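Local structure of clavulanic acid biosynthesis oligopeptide binding protein 2 (Streptomyces clavuligerus, 2WOL) at residues A15-G20 / T296-T301; L67-T72 / P240-L245; T72-A77 / N541-P546; T531-N536 / G549-Q554. The protein probably binds oligopeptides as a solute-binding protein and belongs to the biosynthetic pathway of the beta-lactamase inhibitor clavulanic acid. All blocks are in the same frame, centred on the assembly; numbering follows the deposited sequence.

Contact 1: A15-G20 / T296-T301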
loop_
_atom_site.group_PDB
_atom_site.type_symbol
_atom_site.label_atom_id
_atom_site.label_comp_id
_atom_site.label_asym_id
_atom_site.label_seq_id
_atom_site.Cartn_x
_atom_site.Cartn_y
_atom_site.Cartn_z
ATOM N N ALA A 15 14.799 -19.064 -13.948
ATOM C CA ALA A 15 15.756 -17.969 -14.105
ATOM C C ALA A 15 16.708 -17.799 -12.923
ATOM O O ALA A 15 17.792 -17.228 -13.076
ATOM C CB ALA A 15 15.017 -16.659 -14.379
ATOM N N GLY A 16 16.292 -18.276 -11.752
ATOM C CA GLY A 16 17.111 -18.209 -10.545
ATOM C C GLY A 16 16.448 -17.468 -9.402
ATOM O O GLY A 16 15.603 -16.597 -9.622
ATOM N N TRP A 17 16.840 -17.818 -8.179
ATOM C CA TRP A 17 16.391 -17.134 -6.969
ATOM C C TRP A 17 16.531 -15.617 -7.108
ATOM O O TRP A 17 17.593 -15.119 -7.494
ATOM C CB TRP A 17 17.221 -17.633 -5.782
ATOM C CG TRP A 17 16.905 -17.000 -4.465
ATOM C CD1 TRP A 17 17.567 -15.967 -3.876
ATOM C CD2 TRP A 17 15.862 -17.379 -3.558
ATOM N NE1 TRP A 17 16.997 -15.668 -2.661
ATOM C CE2 TRP A 17 15.949 -16.522 -2.440
ATOM C CE3 TRP A 17 14.860 -18.360 -3.584
ATOM C CZ2 TRP A 17 15.068 -16.613 -1.352
ATOM C CZ3 TRP A 17 13.984 -18.454 -2.503
ATOM C CH2 TRP A 17 14.096 -17.581 -1.403
ATOM N N ASP A 18 15.443 -14.898 -6.811
ATOM C CA ASP A 18 15.408 -13.427 -6.830
ATOM C C ASP A 18 15.626 -12.770 -8.200
ATOM O O ASP A 18 15.834 -11.555 -8.271
ATOM C CB ASP A 18 16.393 -12.828 -5.807
ATOM C CG ASP A 18 15.744 -12.519 -4.466
ATOM O OD1 ASP A 18 14.538 -12.788 -4.281
ATOM O OD2 ASP A 18 16.452 -11.986 -3.583
ATOM N N ALA A 19 15.554 -13.551 -9.278
ATOM C CA ALA A 19 15.795 -13.021 -10.623
ATOM C C ALA A 19 14.809 -11.915 -11.018
ATOM O O ALA A 19 15.129 -11.055 -11.846
ATOM C CB ALA A 19 15.786 -14.142 -11.650
ATOM N N GLY A 20 13.616 -11.951 -10.424
ATOM C CA GLY A 20 12.575 -10.954 -10.696
ATOM C C GLY A 20 12.585 -9.758 -9.758
ATOM O O GLY A 20 11.675 -8.926 -9.803
ATOM N N THR A 296 11.517 -18.686 -7.612
ATOM C CA THR A 296 11.032 -17.924 -6.464
ATOM C C THR A 296 11.748 -16.581 -6.292
ATOM O O THR A 296 12.969 -16.489 -6.451
ATOM C CB THR A 296 11.155 -18.762 -5.167
ATOM O OG1 THR A 296 10.479 -20.008 -5.355
ATOM C CG2 THR A 296 10.530 -18.047 -3.987
ATOM N N ASP A 297 10.962 -15.551 -5.979
ATOM C CA ASP A 297 11.459 -14.220 -5.641
ATOM C C ASP A 297 11.097 -13.893 -4.200
ATOM O O ASP A 297 10.016 -14.248 -3.732
ATOM C CB ASP A 297 10.851 -13.178 -6.583
ATOM C CG ASP A 297 11.271 -13.390 -8.022
ATOM O OD1 ASP A 297 12.489 -13.492 -8.271
ATOM O OD2 ASP A 297 10.392 -13.455 -8.907
ATOM N N ASN A 298 12.007 -13.217 -3.501
ATOM C CA ASN A 298 11.830 -12.909 -2.078
ATOM C C ASN A 298 11.972 -11.397 -1.815
ATOM O O ASN A 298 12.887 -10.965 -1.115
ATOM C CB ASN A 298 12.844 -13.726 -1.257
ATOM C CG ASN A 298 12.580 -13.696 0.252
ATOM O OD1 ASN A 298 11.473 -13.410 0.721
ATOM N ND2 ASN A 298 13.615 -14.013 1.019
ATOM N N PRO A 299 11.063 -10.582 -2.383
ATOM C CA PRO A 299 11.209 -9.134 -2.276
ATOM C C PRO A 299 10.726 -8.583 -0.940
ATOM O O PRO A 299 9.968 -9.245 -0.227
ATOM C CB PRO A 299 10.286 -8.622 -3.383
ATOM C CG PRO A 299 9.189 -9.622 -3.416
ATOM C CD PRO A 299 9.855 -10.950 -3.150
ATOM N N ARG A 300 11.165 -7.367 -0.622
ATOM C CA ARG A 300 10.525 -6.564 0.411
ATOM C C ARG A 300 9.189 -6.102 -0.148
ATOM O O ARG A 300 9.086 -5.807 -1.343
ATOM C CB ARG A 300 11.372 -5.342 0.748
ATOM C CG ARG A 300 12.652 -5.655 1.496
ATOM C CD ARG A 300 13.618 -4.496 1.370
ATOM N NE ARG A 300 14.769 -4.641 2.254
ATOM C CZ ARG A 300 14.823 -4.185 3.502
ATOM N NH1 ARG A 300 13.784 -3.554 4.035
ATOM N NH2 ARG A 300 15.926 -4.357 4.216
ATOM N N THR A 301 8.172 -6.036 0.708
ATOM C CA THR A 301 6.837 -5.590 0.290
ATOM C C THR A 301 6.632 -4.092 0.515
ATOM O O THR A 301 5.625 -3.529 0.070
ATOM C CB THR A 301 5.717 -6.336 1.039
ATOM O OG1 THR A 301 5.804 -6.046 2.439
ATOM C CG2 THR A 301 5.819 -7.837 0.830
HETATM O O HOH W 1 15.387 -10.564 -1.615
#

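Contact 2: L67-T72 / P240-L245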
loop_
_atom_site.group_PDB
_atom_site.type_symbol
_atom_site.label_atom_id
_atom_site.label_comp_id
_atom_site.label_asym_id
_atom_site.label_seq_id
_atom_site.Cartn_x
_atom_site.Cartn_y
_atom_site.Cartn_z
ATOM N N LEU A 67 -3.990 9.582 -15.696
ATOM C CA LEU A 67 -3.156 10.672 -16.220
ATOM C C LEU A 67 -1.684 10.297 -16.145
ATOM O O LEU A 67 -0.935 10.458 -17.123
ATOM C CB LEU A 67 -3.416 11.984 -15.475
ATOM C CG LEU A 67 -4.737 12.698 -15.777
ATOM C CD1 LEU A 67 -4.953 13.821 -14.781
ATOM C CD2 LEU A 67 -4.768 13.235 -17.204
ATOM N N MET A 68 -1.291 9.791 -14.978
ATOM C CA MET A 68 0.064 9.326 -14.707
ATOM C C MET A 68 -0.020 7.866 -14.297
ATOM O O MET A 68 -1.044 7.428 -13.787
ATOM C CB MET A 68 0.687 10.132 -13.566
ATOM C CG MET A 68 0.696 11.639 -13.793
ATOM S SD MET A 68 1.812 12.125 -15.129
ATOM C CE MET A 68 3.404 11.714 -14.411
ATOM N N ALA A 69 1.048 7.109 -14.522
ATOM C CA ALA A 69 1.084 5.707 -14.101
ATOM C C ALA A 69 2.492 5.313 -13.711
ATOM O O ALA A 69 3.459 5.877 -14.220
ATOM C CB ALA A 69 0.572 4.796 -15.213
ATOM N N TYR A 70 2.619 4.346 -12.809
ATOM C CA TYR A 70 3.946 3.819 -12.507
ATOM C C TYR A 70 4.483 3.105 -13.745
ATOM O O TYR A 70 3.780 2.301 -14.356
ATOM C CB TYR A 70 3.929 2.950 -11.241
ATOM C CG TYR A 70 3.492 3.784 -10.061
ATOM C CD1 TYR A 70 2.168 3.768 -9.626
ATOM C CD2 TYR A 70 4.387 4.650 -9.429
ATOM C CE1 TYR A 70 1.750 4.566 -8.570
ATOM C CE2 TYR A 70 3.978 5.461 -8.370
ATOM C CZ TYR A 70 2.653 5.413 -7.951
ATOM O OH TYR A 70 2.225 6.211 -6.914
ATOM N N PRO A 71 5.716 3.443 -14.148
ATOM C CA PRO A 71 6.233 2.893 -15.395
ATOM C C PRO A 71 6.506 1.398 -15.293
ATOM O O PRO A 71 6.584 0.843 -14.186
ATOM C CB PRO A 71 7.528 3.681 -15.622
ATOM C CG PRO A 71 7.941 4.142 -14.286
ATOM C CD PRO A 71 6.677 4.348 -13.491
ATOM N N THR A 72 6.619 0.755 -16.449
ATOM C CA THR A 72 6.911 -0.672 -16.514
ATOM C C THR A 72 8.424 -0.850 -16.381
ATOM O O THR A 72 9.155 -0.917 -17.370
ATOM C CB THR A 72 6.336 -1.287 -17.806
ATOM O OG1 THR A 72 4.934 -0.992 -17.871
ATOM C CG2 THR A 72 6.524 -2.802 -17.843
ATOM N N PRO A 240 2.337 4.302 -23.489
ATOM C CA PRO A 240 3.761 4.092 -23.208
ATOM C C PRO A 240 4.036 3.109 -22.063
ATOM O O PRO A 240 5.203 2.853 -21.743
ATOM C CB PRO A 240 4.238 5.491 -22.818
ATOM C CG PRO A 240 3.049 6.100 -22.142
ATOM C CD PRO A 240 1.830 5.524 -22.831
ATOM N N ILE A 241 2.977 2.573 -21.458
ATOM C CA ILE A 241 3.093 1.752 -20.247
ATOM C C ILE A 241 2.837 0.262 -20.511
ATOM O O ILE A 241 3.583 -0.600 -20.034
ATOM C CB ILE A 241 2.102 2.242 -19.129
ATOM C CG1 ILE A 241 2.216 3.761 -18.873
ATOM C CG2 ILE A 241 2.241 1.403 -17.837
ATOM C CD1 ILE A 241 3.494 4.225 -18.184
ATOM N N ARG A 242 1.791 -0.029 -21.280
ATOM C CA ARG A 242 1.192 -1.363 -21.305
ATOM C C ARG A 242 1.443 -2.154 -22.590
ATOM O O ARG A 242 0.999 -1.740 -23.663
ATOM C CB ARG A 242 -0.315 -1.248 -21.051
ATOM C CG ARG A 242 -0.638 -0.600 -19.724
ATOM C CD ARG A 242 -2.089 -0.203 -19.614
ATOM N NE ARG A 242 -2.297 0.605 -18.416
ATOM C CZ ARG A 242 -2.034 1.905 -18.337
ATOM N NH1 ARG A 242 -1.586 2.564 -19.401
ATOM N NH2 ARG A 242 -2.231 2.554 -17.198
ATOM N N PRO A 243 2.152 -3.299 -22.485
ATOM C CA PRO A 243 2.380 -4.140 -23.669
ATOM C C PRO A 243 1.193 -5.006 -24.098
ATOM O O PRO A 243 1.180 -5.495 -25.226
ATOM C CB PRO A 243 3.548 -5.027 -23.242
ATOM C CG PRO A 243 3.388 -5.162 -21.778
ATOM C CD PRO A 243 2.814 -3.853 -21.289
ATOM N N ALA A 244 0.223 -5.218 -23.205
ATOM C CA ALA A 244 -0.994 -5.987 -23.505
ATOM C C ALA A 244 -0.737 -7.255 -24.322
ATOM O O ALA A 244 -1.270 -7.429 -25.421
ATOM C CB ALA A 244 -2.027 -5.102 -24.188
ATOM N N LEU A 245 0.074 -8.147 -23.767
ATOM C CA LEU A 245 0.466 -9.361 -24.484
ATOM C C LEU A 245 -0.616 -10.451 -24.559
ATOM O O LEU A 245 -0.919 -10.927 -25.650
ATOM C CB LEU A 245 1.792 -9.915 -23.948
ATOM C CG LEU A 245 2.993 -8.972 -24.052
ATOM C CD1 LEU A 245 4.198 -9.564 -23.360
ATOM C CD2 LEU A 245 3.331 -8.614 -25.508
HETATM O O HOH W 2 6.766 2.286 -18.990
#

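Contact 3: T72-A77 / N541-P546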
loop_
_atom_site.group_PDB
_atom_site.type_symbol
_atom_site.label_atom_id
_atom_site.label_comp_id
_atom_site.label_asym_id
_atom_site.label_seq_id
_atom_site.Cartn_x
_atom_site.Cartn_y
_atom_site.Cartn_z
ATOM N N THR A 72 6.619 0.755 -16.449
ATOM C CA THR A 72 6.911 -0.672 -16.514
ATOM C C THR A 72 8.424 -0.850 -16.381
ATOM O O THR A 72 9.155 -0.917 -17.370
ATOM C CB THR A 72 6.336 -1.287 -17.806
ATOM O OG1 THR A 72 4.934 -0.992 -17.871
ATOM C CG2 THR A 72 6.524 -2.802 -17.843
ATOM N N ASP A 73 8.880 -0.900 -15.132
ATOM C CA ASP A 73 10.300 -0.819 -14.811
ATOM C C ASP A 73 10.554 -1.475 -13.457
ATOM O O ASP A 73 9.965 -1.066 -12.457
ATOM C CB ASP A 73 10.721 0.658 -14.771
ATOM C CG ASP A 73 12.238 0.863 -14.796
ATOM O OD1 ASP A 73 13.009 -0.047 -14.412
ATOM O OD2 ASP A 73 12.659 1.969 -15.197
ATOM N N PRO A 74 11.424 -2.505 -13.423
ATOM C CA PRO A 74 11.803 -3.145 -12.161
ATOM C C PRO A 74 12.720 -2.301 -11.276
ATOM O O PRO A 74 12.861 -2.596 -10.086
ATOM C CB PRO A 74 12.542 -4.407 -12.619
ATOM C CG PRO A 74 13.065 -4.078 -13.955
ATOM C CD PRO A 74 12.060 -3.161 -14.583
ATOM N N GLY A 75 13.337 -1.272 -11.853
ATOM C CA GLY A 75 14.278 -0.421 -11.125
ATOM C C GLY A 75 13.634 0.729 -10.366
ATOM O O GLY A 75 12.410 0.875 -10.380
ATOM N N PRO A 76 14.457 1.565 -9.698
ATOM C CA PRO A 76 13.991 2.703 -8.893
ATOM C C PRO A 76 13.066 3.675 -9.635
ATOM O O PRO A 76 12.226 4.316 -9.000
ATOM C CB PRO A 76 15.294 3.407 -8.490
ATOM C CG PRO A 76 16.322 2.324 -8.514
ATOM C CD PRO A 76 15.927 1.444 -9.667
ATOM N N ALA A 77 13.216 3.786 -10.956
ATOM C CA ALA A 77 12.330 4.641 -11.754
ATOM C C ALA A 77 10.875 4.181 -11.686
ATOM O O ALA A 77 9.959 4.970 -11.925
ATOM C CB ALA A 77 12.802 4.720 -13.202
ATOM N N ASN A 541 8.161 -11.736 -19.013
ATOM C CA ASN A 541 8.224 -10.387 -18.449
ATOM C C ASN A 541 7.750 -10.303 -17.004
ATOM O O ASN A 541 6.973 -9.411 -16.642
ATOM C CB ASN A 541 7.458 -9.385 -19.316
ATOM C CG ASN A 541 7.803 -9.506 -20.781
ATOM O OD1 ASN A 541 8.926 -9.227 -21.193
ATOM N ND2 ASN A 541 6.839 -9.943 -21.578
ATOM N N VAL A 542 8.236 -11.226 -16.181
ATOM C CA VAL A 542 7.906 -11.233 -14.760
ATOM C C VAL A 542 8.900 -10.386 -13.975
ATOM O O VAL A 542 10.111 -10.600 -14.056
ATOM C CB VAL A 542 7.880 -12.664 -14.182
ATOM C CG1 VAL A 542 7.495 -12.632 -12.704
ATOM C CG2 VAL A 542 6.910 -13.538 -14.949
ATOM N N TYR A 543 8.386 -9.432 -13.208
ATOM C CA TYR A 543 9.235 -8.645 -12.315
ATOM C C TYR A 543 8.399 -8.104 -11.167
ATOM O O TYR A 543 7.208 -7.822 -11.335
ATOM C CB TYR A 543 9.941 -7.497 -13.060
ATOM C CG TYR A 543 9.044 -6.333 -13.433
ATOM C CD1 TYR A 543 8.979 -5.194 -12.628
ATOM C CD2 TYR A 543 8.265 -6.370 -14.589
ATOM C CE1 TYR A 543 8.157 -4.118 -12.961
ATOM C CE2 TYR A 543 7.434 -5.300 -14.933
ATOM C CZ TYR A 543 7.390 -4.178 -14.113
ATOM O OH TYR A 543 6.574 -3.115 -14.440
ATOM N N VAL A 544 9.029 -7.972 -10.004
ATOM C CA VAL A 544 8.388 -7.345 -8.860
ATOM C C VAL A 544 8.368 -5.842 -9.101
ATOM O O VAL A 544 9.421 -5.218 -9.265
ATOM C CB VAL A 544 9.130 -7.668 -7.542
ATOM C CG1 VAL A 544 8.429 -7.018 -6.359
ATOM C CG2 VAL A 544 9.215 -9.176 -7.332
ATOM N N HIS A 545 7.172 -5.262 -9.149
ATOM C CA HIS A 545 7.088 -3.825 -9.324
ATOM C C HIS A 545 7.438 -3.130 -8.010
ATOM O O HIS A 545 6.809 -3.401 -6.986
ATOM C CB HIS A 545 5.720 -3.364 -9.813
ATOM C CG HIS A 545 5.756 -1.987 -10.388
ATOM N ND1 HIS A 545 5.998 -0.870 -9.616
ATOM C CD2 HIS A 545 5.666 -1.550 -11.667
ATOM C CE1 HIS A 545 6.028 0.198 -10.393
ATOM N NE2 HIS A 545 5.830 -0.187 -11.641
ATOM N N PRO A 546 8.444 -2.234 -8.036
ATOM C CA PRO A 546 8.897 -1.615 -6.787
ATOM C C PRO A 546 7.845 -0.759 -6.072
ATOM O O PRO A 546 7.947 -0.553 -4.864
ATOM C CB PRO A 546 10.087 -0.751 -7.226
ATOM C CG PRO A 546 9.892 -0.525 -8.674
ATOM C CD PRO A 546 9.214 -1.756 -9.200
HETATM O O HOH W 3 12.026 -4.875 -8.899
#

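Contact 4: T531-N536 / G549-Q554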
loop_
_atom_site.group_PDB
_atom_site.type_symbol
_atom_site.label_atom_id
_atom_site.label_comp_id
_atom_site.label_asym_id
_atom_site.label_seq_id
_atom_site.Cartn_x
_atom_site.Cartn_y
_atom_site.Cartn_z
ATOM N N THR A 531 8.266 -11.208 1.366
ATOM C CA THR A 531 7.315 -12.211 0.921
ATOM C C THR A 531 7.984 -13.130 -0.092
ATOM O O THR A 531 9.029 -12.786 -0.643
ATOM C CB THR A 531 6.056 -11.549 0.311
ATOM O OG1 THR A 531 4.995 -12.507 0.229
ATOM C CG2 THR A 531 6.342 -10.971 -1.074
ATOM N N LEU A 532 7.390 -14.296 -0.321
ATOM C CA LEU A 532 7.894 -15.224 -1.327
ATOM C C LEU A 532 6.885 -15.369 -2.456
ATOM O O LEU A 532 5.801 -15.905 -2.247
ATOM C CB LEU A 532 8.181 -16.594 -0.705
ATOM C CG LEU A 532 9.401 -16.698 0.214
ATOM C CD1 LEU A 532 9.361 -17.979 1.000
ATOM C CD2 LEU A 532 10.697 -16.606 -0.568
ATOM N N HIS A 533 7.240 -14.875 -3.641
ATOM C CA HIS A 533 6.394 -15.052 -4.821
ATOM C C HIS A 533 6.936 -16.176 -5.686
ATOM O O HIS A 533 8.149 -16.281 -5.871
ATOM C CB HIS A 533 6.358 -13.786 -5.677
ATOM C CG HIS A 533 5.800 -12.579 -4.989
ATOM N ND1 HIS A 533 4.598 -12.585 -4.308
ATOM C CD2 HIS A 533 6.261 -11.306 -4.928
ATOM C CE1 HIS A 533 4.359 -11.374 -3.836
ATOM N NE2 HIS A 533 5.351 -10.579 -4.200
ATOM N N PHE A 534 6.033 -16.991 -6.232
ATOM C CA PHE A 534 6.395 -18.081 -7.143
ATOM C C PHE A 534 5.960 -17.728 -8.565
ATOM O O PHE A 534 4.823 -17.324 -8.791
ATOM C CB PHE A 534 5.736 -19.393 -6.690
ATOM C CG PHE A 534 6.209 -20.609 -7.445
ATOM C CD1 PHE A 534 7.319 -21.327 -7.000
ATOM C CD2 PHE A 534 5.544 -21.044 -8.592
ATOM C CE1 PHE A 534 7.766 -22.451 -7.692
ATOM C CE2 PHE A 534 5.989 -22.180 -9.294
ATOM C CZ PHE A 534 7.101 -22.876 -8.833
ATOM N N ARG A 535 6.875 -17.869 -9.517
ATOM C CA ARG A 535 6.581 -17.573 -10.921
ATOM C C ARG A 535 6.800 -18.811 -11.772
ATOM O O ARG A 535 7.888 -19.394 -11.772
ATOM C CB ARG A 535 7.459 -16.427 -11.447
ATOM C CG ARG A 535 8.916 -16.513 -11.005
ATOM C CD ARG A 535 9.850 -15.560 -11.749
ATOM N NE ARG A 535 10.993 -15.294 -10.882
ATOM C CZ ARG A 535 12.059 -16.083 -10.771
ATOM N NH1 ARG A 535 12.180 -17.172 -11.527
ATOM N NH2 ARG A 535 13.013 -15.769 -9.904
ATOM N N ASN A 536 5.771 -19.221 -12.504
ATOM C CA ASN A 536 5.947 -20.326 -13.435
ATOM C C ASN A 536 6.823 -19.915 -14.618
ATOM O O ASN A 536 6.757 -18.768 -15.064
ATOM C CB ASN A 536 4.601 -20.898 -13.852
ATOM C CG ASN A 536 4.086 -21.913 -12.851
ATOM O OD1 ASN A 536 4.763 -22.900 -12.558
ATOM N ND2 ASN A 536 2.902 -21.668 -12.298
ATOM N N GLY A 549 5.432 -4.106 -4.569
ATOM C CA GLY A 549 5.958 -5.290 -3.876
ATOM C C GLY A 549 5.346 -6.572 -4.420
ATOM O O GLY A 549 5.488 -7.644 -3.829
ATOM N N LEU A 550 4.663 -6.438 -5.557
ATOM C CA LEU A 550 3.971 -7.523 -6.248
ATOM C C LEU A 550 4.412 -7.514 -7.703
ATOM O O LEU A 550 4.804 -6.476 -8.221
ATOM C CB LEU A 550 2.454 -7.299 -6.206
ATOM C CG LEU A 550 1.729 -7.229 -4.861
ATOM C CD1 LEU A 550 0.285 -6.800 -5.037
ATOM C CD2 LEU A 550 1.795 -8.552 -4.139
ATOM N N TYR A 551 4.329 -8.663 -8.367
ATOM C CA TYR A 551 4.603 -8.731 -9.801
ATOM C C TYR A 551 3.702 -7.781 -10.582
ATOM O O TYR A 551 2.516 -7.651 -10.274
ATOM C CB TYR A 551 4.354 -10.139 -10.324
ATOM C CG TYR A 551 5.308 -11.222 -9.858
ATOM C CD1 TYR A 551 4.841 -12.514 -9.610
ATOM C CD2 TYR A 551 6.665 -10.966 -9.685
ATOM C CE1 TYR A 551 5.702 -13.527 -9.206
ATOM C CE2 TYR A 551 7.534 -11.965 -9.268
ATOM C CZ TYR A 551 7.046 -13.243 -9.035
ATOM O OH TYR A 551 7.884 -14.262 -8.634
ATOM N N ASP A 552 4.255 -7.134 -11.606
ATOM C CA ASP A 552 3.438 -6.283 -12.465
ATOM C C ASP A 552 2.700 -7.148 -13.482
ATOM O O ASP A 552 3.189 -7.402 -14.584
ATOM C CB ASP A 552 4.280 -5.216 -13.158
ATOM C CG ASP A 552 3.436 -4.109 -13.768
ATOM O OD1 ASP A 552 2.245 -3.985 -13.399
ATOM O OD2 ASP A 552 3.971 -3.350 -14.604
ATOM N N ILE A 553 1.521 -7.607 -13.082
ATOM C CA ILE A 553 0.686 -8.488 -13.888
ATOM C C ILE A 553 0.519 -7.998 -15.326
ATOM O O ILE A 553 0.613 -8.784 -16.261
ATOM C CB ILE A 553 -0.711 -8.659 -13.240
ATOM C CG1 ILE A 553 -0.587 -9.172 -11.795
ATOM C CG2 ILE A 553 -1.624 -9.539 -14.101
ATOM C CD1 ILE A 553 0.072 -10.535 -11.631
ATOM N N GLN A 554 0.275 -6.698 -15.493
ATOM C CA GLN A 554 -0.025 -6.140 -16.812
ATOM C C GLN A 554 1.112 -6.321 -17.824
ATOM O O GLN A 554 0.876 -6.315 -19.027
ATOM C CB GLN A 554 -0.442 -4.667 -16.704
ATOM C CG GLN A 554 0.670 -3.692 -16.340
ATOM C CD GLN A 554 1.476 -3.246 -17.543
ATOM O OE1 GLN A 554 0.983 -3.265 -18.674
ATOM N NE2 GLN A 554 2.718 -2.830 -17.309
#

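Contact 1: A15-G20 / T296-T301
W17 and D18, the two corner residues of a type II beta turn from G16 to A19, meet T296, D297 and N298 where strand 296-297 runs out into a loop. D18 N gives T296 O a nearly straight bond of 3.0 Å (168° at the hydrogen). The D18 carboxylate then reaches just past the end of the strand, where N298 N meets D18 OD1 nearly head-on, 2.7 Å away. A third backbone N-H, that of G20, lies 2.9 Å from D297 OD1 and comes to it from above the carboxylate plane, 40° out of it. Polar links therefore run both ways, each aspartate gripping the backbone of the other segment. With CG anti to the backbone N (chi1 179°), the six-membered ring of W17 meets T296 and N298 obliquely, W17 CZ2 lying 3.6 Å from N298 CB and W17 CZ3 3.8 Å from T296 CG2. L532 of the neighbouring strand and R293, in a cation-pi contact, also meet this indole. One water bridges D18 OD2 to N298 O. The two carboxylates come within 4.5 Å (OD1 of D18 to OD1 of D297), a repulsion probably eased by R535, whose NE forms a salt bridge with D297 OD2; Y551 OH bonds to the same oxygen. The turn itself is fixed at G16 O, which accepts A19 N from within the turn and also binds R535 NH2.

Contact 2: L67-T72 / P240-L245
I241 packs against A69, P71 and T72 in a buried contact of this periplasmic-binding-protein fold, between the end of strand 68-69 with the loop after it and the 240-245 loop. It joins the small antiparallel pair 68-69/82-83 to the connection between strands 225-230 and 248-253 of the five-stranded mixed sheet. The isoleucine enters with both branches. I241 CG1 lies 4.1 Å from A69 CB, and its tip CD1 continues to P71 CA; CG2, anti to the backbone N, turns instead toward the T72 hydroxyl and Y70 O. On its other side CG2 sits above the middle of the R242 guanidinium, so the aliphatic side chain fills the space between a flat charged group and the 67-72 backbone. A69 CB also touches R242, 4.1 Å from NH2. The guanidinium is held by groups beyond the two segments: D84 at NH2, D239 at NH1 and R61 O at NE. These three partners would fix the rotation of the group and probably balance its charge within the buried setting. The T72 and I241 side chains also touch R61 of helix 54-63. The polar links lie at T72, where one water accepts from T72 N and donates to P240 O. Beside it T72 OG1 donates to I241 O over a short 2.6 Å, the hydroxyl tilted 23° out of the carbonyl plane.

Contact 3: T72-A77 / N541-P546
Y543 meets P74 on the buried side of this contact, while G75 and P546 face each other on a partly exposed, water-bridged side. The tyrosine points into the turn at 72-77 and crosses the proline at about a right angle: Y543 CD1 lies 3.6 Å from P74 CB and 3.5 Å from P74 CA, while P74 CD stands above one ring face near the rim. CG lies between the backbone N and the carbonyl carbon (chi1 74°), a crowded position that turns the ring toward the proline. Farther along the ring, CE1 touches D73 O, and the hydroxyl abuts T72, 3.2 Å from Y543 OH to T72 CA and 3.4 Å from Y543 OH to T72 CG2. The OH also has a weak hydrogen bond to D552 OD2. The turn that receives it is an Asx turn: the D73 side chain points away from 541-546, and D73 OD1 accepts G75 N at 2.9 Å. Toward P546, backbone oxygens face ring carbons just as closely, G75 O lying 3.3 Å from P546 CG and D73 O 3.4 Å from P546 CD. On this more open side a water donates to both P74 O and V544 O, at 2.7 Å from the latter, bridging carbonyls that do not meet directly. H545 presents a ring face to D73 O, and its NE2 bonds to P71 O. Helix 54-63 closes in through R61, which touches T72 and H545; strand 550-551 lies alongside 544-545, with Y551 packed on V542 and V544.

Contact 4: T531-N536 / G549-Q554
H533, on the long strand 523-534 of the large mixed sheet, reaches across to G549, L550 and Y551, where the short strand 550-551 forms a two-stranded antiparallel hairpin with 544-545. This buried seam pins the hairpin to the sheet by one polar bond and one aromatic contact. H533 NE2 donates to G549 O at 3.0 Å and 171°; the oxygen lies nearly in the imidazole plane and is met on a lone pair. That bond would set the ring rotation and place hydrogen on NE2. T531 CG2, from the same segment, lies over one face of the H533 ring, and L550 CD2 closes on H533 CE1 at 3.8 Å. Y551 turns one face to the root of the imidazole: H533 CG stands above it toward the rim, and H533 CB lies 3.5 Å from Y551 CZ. The two rings are oblique, their planes 48° apart and centroids 5.1 Å distant, while F534 O lies at the tyrosine edge, in plane. I271 of strand 271-272 touches both R535 and Y551. The R535 guanidinium bonds through NH2 to G16 O and through NH1 to S294 O, and NE forms a salt bridge with D297. Y551 OH is itself hydrogen-bonded to D297 OD2 of strand 296-297. R535 crosses the same phenol at about a right angle with its aliphatic part, R535 CG being 3.4 Å from Y551 OH.

From the N terminus, contact 1 closes a very long loop, carrying the turn at 15-20 to strand 296-297. Contact 2 lies wholly within that loop, joining 67-72 to 240-245. Contact 3 starts from T72, shared with contact 2, and returns only at 541-546, so it crosses both of them. Contact 4 follows contacts 1 and 2 in series and crosses contact 3. G20 O meets V544 N between contacts 1 and 3, and L550 O meets H545 N between contacts 3 and 4. Contacts 1 and 4 gather the N-terminal segment and the 544-551 hairpin at the large mixed sheet; contacts 2 and 3 tie the 68-77 region to the 240-245 loop and that hairpin.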